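DynE7 (PDB 2XEM) probably acts as a hot-dog fold thioesterase in dynemicin biosynthesis, releasing a polyene product from the enediyne polyketide assembly line. Local coordinates at residues H39-F44 against G115-A120; M86-D91 against A96-Y101. One frame throughout, in Å; residues are numbered along the deposited sequence.

Contact 1: H39-F44 against G115-A120; sequences HCREHF and GRQTVA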
# COMPACT_ATOMS: atom_id res chain seq x y z
N HIS D 39 8.06 -9.01 -2.85
CA HIS D 39 9.36 -8.31 -2.85
C HIS D 39 10.50 -9.33 -2.83
O HIS D 39 11.50 -9.18 -3.54
CB HIS D 39 9.51 -7.41 -1.63
CG HIS D 39 8.42 -6.40 -1.41
ND1 HIS D 39 7.52 -6.06 -2.39
CD2 HIS D 39 8.14 -5.70 -0.30
CE1 HIS D 39 6.74 -5.14 -1.87
NE2 HIS D 39 7.07 -4.89 -0.61
N CYS D 40 10.38 -10.33 -1.95
CA CYS D 40 11.35 -11.41 -1.85
C CYS D 40 11.53 -12.18 -3.17
O CYS D 40 12.66 -12.34 -3.62
CB CYS D 40 10.99 -12.34 -0.70
SG CYS D 40 12.17 -13.70 -0.47
N ARG D 41 10.43 -12.62 -3.81
CA ARG D 41 10.55 -13.40 -5.05
C ARG D 41 11.12 -12.58 -6.20
O ARG D 41 11.83 -13.13 -7.03
CB ARG D 41 9.25 -14.15 -5.45
CG ARG D 41 8.11 -13.26 -5.94
CD ARG D 41 6.88 -14.02 -6.43
NE ARG D 41 5.97 -13.09 -7.12
CZ ARG D 41 4.65 -13.11 -7.05
NH1 ARG D 41 4.03 -14.04 -6.34
NH2 ARG D 41 3.94 -12.22 -7.72
N GLU D 42 10.82 -11.26 -6.25
CA GLU D 42 11.39 -10.36 -7.25
C GLU D 42 12.88 -10.13 -7.03
O GLU D 42 13.62 -10.12 -7.99
CB GLU D 42 10.66 -9.02 -7.24
CG GLU D 42 9.26 -9.06 -7.81
CD GLU D 42 8.52 -7.79 -7.43
OE1 GLU D 42 7.33 -7.89 -7.08
OE2 GLU D 42 9.14 -6.70 -7.45
N HIS D 43 13.31 -9.91 -5.77
CA HIS D 43 14.72 -9.72 -5.38
C HIS D 43 15.49 -11.01 -5.75
O HIS D 43 16.59 -10.94 -6.30
CB HIS D 43 14.82 -9.37 -3.88
CG HIS D 43 16.16 -8.87 -3.37
ND1 HIS D 43 17.26 -8.65 -4.23
CD2 HIS D 43 16.54 -8.60 -2.10
CE1 HIS D 43 18.24 -8.21 -3.44
NE2 HIS D 43 17.86 -8.17 -2.15
N PHE D 44 14.88 -12.18 -5.51
CA PHE D 44 15.42 -13.48 -5.88
C PHE D 44 15.73 -13.57 -7.38
O PHE D 44 16.84 -13.94 -7.74
CB PHE D 44 14.50 -14.64 -5.45
CG PHE D 44 15.06 -15.99 -5.83
CD1 PHE D 44 16.07 -16.57 -5.07
CD2 PHE D 44 14.62 -16.65 -6.98
CE1 PHE D 44 16.62 -17.80 -5.44
CE2 PHE D 44 15.21 -17.87 -7.37
CZ PHE D 44 16.19 -18.43 -6.59
N GLY D 115 5.12 -18.23 5.94
CA GLY D 115 4.22 -18.13 4.81
C GLY D 115 4.50 -19.11 3.71
O GLY D 115 5.52 -19.82 3.74
N ARG D 116 3.59 -19.16 2.73
CA ARG D 116 3.73 -20.02 1.57
C ARG D 116 3.04 -19.34 0.42
O ARG D 116 2.06 -18.62 0.63
CB ARG D 116 3.02 -21.39 1.77
CG ARG D 116 3.61 -22.31 2.79
CD ARG D 116 2.89 -23.68 2.78
NE ARG D 116 1.42 -23.59 2.83
CZ ARG D 116 0.69 -23.54 3.94
NH1 ARG D 116 1.27 -23.51 5.13
NH2 ARG D 116 -0.63 -23.52 3.87
N GLN D 117 3.48 -19.65 -0.80
CA GLN D 117 2.84 -19.14 -2.01
C GLN D 117 3.08 -20.12 -3.14
O GLN D 117 4.17 -20.70 -3.22
CB GLN D 117 3.52 -17.81 -2.35
CG GLN D 117 2.91 -17.04 -3.45
CD GLN D 117 3.78 -15.85 -3.66
OE1 GLN D 117 4.77 -15.91 -4.38
NE2 GLN D 117 3.51 -14.80 -2.91
N THR D 118 2.07 -20.29 -4.01
CA THR D 118 2.26 -21.02 -5.27
C THR D 118 2.12 -20.04 -6.40
O THR D 118 1.16 -19.28 -6.43
CB THR D 118 1.26 -22.19 -5.43
OG1 THR D 118 1.24 -22.94 -4.23
CG2 THR D 118 1.60 -23.11 -6.61
N VAL D 119 3.05 -20.08 -7.34
CA VAL D 119 3.00 -19.25 -8.54
C VAL D 119 2.99 -20.11 -9.81
O VAL D 119 3.55 -21.21 -9.81
CB VAL D 119 4.10 -18.16 -8.61
CG1 VAL D 119 4.11 -17.26 -7.39
CG2 VAL D 119 5.50 -18.74 -8.93
N ALA D 120 2.37 -19.61 -10.87
CA ALA D 120 2.42 -20.27 -12.17
C ALA D 120 3.14 -19.34 -13.16
O ALA D 120 2.92 -18.13 -13.14
CB ALA D 120 1.00 -20.55 -12.66
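R41 reaches from the helix to the strand and touches both Q117 and V119 with its guanidinium end. The backbones are well separated, 10.1 Å between R41 CA and Q117 CA, and the side chains must span that gap. The arginine chain runs extended from CG to NE, and NH1 donates to Q117 OE1 at 2.8 Å with an N-H...O angle of 150°. OE1 lies at the guanidinium edge, close to its plane. Seen from the amide, however, NH1 stands above the carbonyl plane instead of on a lone pair; the two flat groups are turned 66° against each other. Q117 meets it with CG anti to the backbone N (chi1 -173°) and the rest of its chain extended, crossing the arginine at about a right angle. V119 adds a methyl, CG1, 3.4 Å from R41 NH1, approaching the guanidinium obliquely. T64 OG1 is a second hydrogen-bonding partner of R41 NH1, which ties this buried nitrogen to two strands. A leucine in place of R41 would probably leave Q117 OE1 and T64 OG1 without this donor in a buried setting. The contact packs the hot-dog helix 32-48 against the inner face of the sheet, where Q117 and V119 of strand 110-124 also touch M97 of strand 94-105, and F30 of a third subunit packs on R41 and Q117.

Contact 2: M86-D91 against A96-Y101; sequences MLDRLD and AMSFDY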
# COMPACT_ATOMS: atom_id res chain seq x y z
N MET D 86 12.38 -20.47 0.68
CA MET D 86 12.80 -21.80 0.23
C MET D 86 11.86 -22.34 -0.83
O MET D 86 10.67 -22.03 -0.81
CB MET D 86 12.85 -22.76 1.42
CG MET D 86 13.93 -22.38 2.39
SD MET D 86 14.48 -23.66 3.46
CE MET D 86 15.55 -24.60 2.33
N LEU D 87 12.39 -23.16 -1.74
CA LEU D 87 11.57 -23.91 -2.68
C LEU D 87 10.95 -25.13 -1.98
O LEU D 87 11.67 -25.97 -1.45
CB LEU D 87 12.38 -24.35 -3.92
CG LEU D 87 11.68 -25.25 -4.94
CD1 LEU D 87 10.66 -24.47 -5.71
CD2 LEU D 87 12.69 -25.90 -5.89
N ASP D 88 9.61 -25.20 -1.98
CA ASP D 88 8.90 -26.40 -1.49
C ASP D 88 8.78 -27.46 -2.54
O ASP D 88 9.05 -28.63 -2.27
CB ASP D 88 7.50 -26.05 -0.98
CG ASP D 88 7.52 -25.26 0.30
OD1 ASP D 88 8.59 -25.18 0.94
OD2 ASP D 88 6.45 -24.75 0.68
N ARG D 89 8.34 -27.07 -3.74
CA ARG D 89 8.22 -27.99 -4.87
C ARG D 89 8.03 -27.25 -6.18
O ARG D 89 7.48 -26.14 -6.21
CB ARG D 89 7.16 -29.09 -4.64
CG ARG D 89 5.75 -28.59 -4.40
CD ARG D 89 4.97 -29.49 -3.46
NE ARG D 89 4.82 -28.88 -2.13
CZ ARG D 89 3.87 -28.01 -1.80
NH1 ARG D 89 2.98 -27.61 -2.70
NH2 ARG D 89 3.82 -27.51 -0.57
N LEU D 90 8.50 -27.88 -7.24
CA LEU D 90 8.35 -27.44 -8.61
C LEU D 90 7.55 -28.52 -9.25
O LEU D 90 8.00 -29.67 -9.28
CB LEU D 90 9.73 -27.30 -9.25
CG LEU D 90 9.83 -26.18 -10.26
CD1 LEU D 90 10.60 -24.98 -9.69
CD2 LEU D 90 10.41 -26.68 -11.58
N ASP D 91 6.33 -28.19 -9.68
CA ASP D 91 5.37 -29.13 -10.25
C ASP D 91 4.81 -28.60 -11.58
O ASP D 91 3.77 -27.93 -11.60
CB ASP D 91 4.25 -29.42 -9.23
CG ASP D 91 3.25 -30.50 -9.63
OD1 ASP D 91 3.61 -31.37 -10.47
OD2 ASP D 91 2.14 -30.52 -9.06
N ALA D 96 5.97 -23.81 -5.81
CA ALA D 96 5.56 -23.57 -4.43
C ALA D 96 6.80 -23.18 -3.63
O ALA D 96 7.80 -23.89 -3.66
CB ALA D 96 4.90 -24.81 -3.84
N MET D 97 6.73 -22.01 -2.99
CA MET D 97 7.78 -21.42 -2.14
C MET D 97 7.26 -21.31 -0.73
O MET D 97 6.05 -21.12 -0.56
CB MET D 97 8.12 -20.00 -2.62
CG MET D 97 8.90 -19.97 -3.92
SD MET D 97 8.71 -18.36 -4.72
CE MET D 97 6.98 -18.54 -5.38
N SER D 98 8.15 -21.41 0.26
CA SER D 98 7.84 -21.15 1.67
C SER D 98 8.74 -20.06 2.24
O SER D 98 9.82 -19.79 1.70
CB SER D 98 7.93 -22.43 2.52
OG SER D 98 9.21 -23.02 2.39
N PHE D 99 8.27 -19.39 3.30
CA PHE D 99 8.89 -18.18 3.85
C PHE D 99 8.90 -18.24 5.36
O PHE D 99 7.88 -18.61 5.95
CB PHE D 99 8.16 -16.90 3.40
CG PHE D 99 7.98 -16.74 1.90
CD1 PHE D 99 8.89 -16.01 1.15
CD2 PHE D 99 6.88 -17.31 1.26
CE1 PHE D 99 8.72 -15.87 -0.23
CE2 PHE D 99 6.72 -17.18 -0.13
CZ PHE D 99 7.64 -16.45 -0.86
N ASP D 100 10.06 -17.95 5.97
CA ASP D 100 10.18 -17.61 7.37
C ASP D 100 10.41 -16.10 7.44
O ASP D 100 11.19 -15.57 6.66
CB ASP D 100 11.38 -18.32 8.02
CG ASP D 100 11.17 -19.79 8.39
OD1 ASP D 100 10.03 -20.30 8.22
OD2 ASP D 100 12.12 -20.40 8.90
N TYR D 101 9.71 -15.42 8.36
CA TYR D 101 9.93 -13.97 8.54
C TYR D 101 10.58 -13.81 9.89
O TYR D 101 9.93 -14.01 10.92
CB TYR D 101 8.62 -13.19 8.53
CG TYR D 101 7.75 -13.36 7.30
CD1 TYR D 101 7.64 -12.34 6.37
CD2 TYR D 101 6.96 -14.49 7.13
CE1 TYR D 101 6.76 -12.44 5.30
CE2 TYR D 101 6.10 -14.62 6.05
CZ TYR D 101 5.98 -13.57 5.15
OH TYR D 101 5.06 -13.63 4.14
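A classic beta bulge interrupts the hairpin of strands 80-91 and 94-105, with D88 and R89 both set opposite A96. Its evidence is a one-residue shift in register: L87 pairs with M97, but R89 pairs with A96. Both bulge amides converge on A96 O from the same face of its carbonyl plane, D88 N at 2.8 Å and R89 N at 3.2 Å. A96 N returns a straight bond to R89 O (angle 172°). Before the bulge the ladder is regular: M86 and S98 form a hydrogen-bonded pair whose two bonds, M86 N to S98 O and S98 N to M86 O, each measure 2.8 Å, and M86 O also receives a CA-H...O contact from M97. The bulge turns D88 toward the partner strand, where its carboxylate accepts S98 OG at OD1, 2.7 Å away, on the syn side and 28° out of plane. S98 OG sits between its backbone N and carbonyl carbon (chi1 57°), which carries it to the aspartate. R89 bends at chi2 and chi3 and lays one guanidinium face over A96 CB, 3.6 Å from NH1, near the rim of the group. On the opposite face of the sheet M97 packs on M85, and F99 on Q37 and C40 of helix 32-48; L87 also bonds through its backbone to Y145 and V147 of the C-terminal tail.

Overall arrangement
The centres of contact 1 and contact 2 lie about 8 Å apart, and both reach the same antiparallel sheet, contact 1 through strand 110-124 and contact 2 through strands 80-91 and 94-105. In chain order come 39-44 on the helix, then 86-91 and 96-101 on consecutive strands, then 115-120, so the hairpin of contact 2 falls between the two halves of contact 1. Strands 94-105 and 110-124 are neighbours: G115 N lies 2.8 Å from F99 O, and M97 N lies 2.9 Å from Q117 O, both probable hydrogen bonds. One contact thus joins strand to strand within the sheet, the other helix to sheet, consistent with the hot-dog fold, in which a sheet wraps a long central helix.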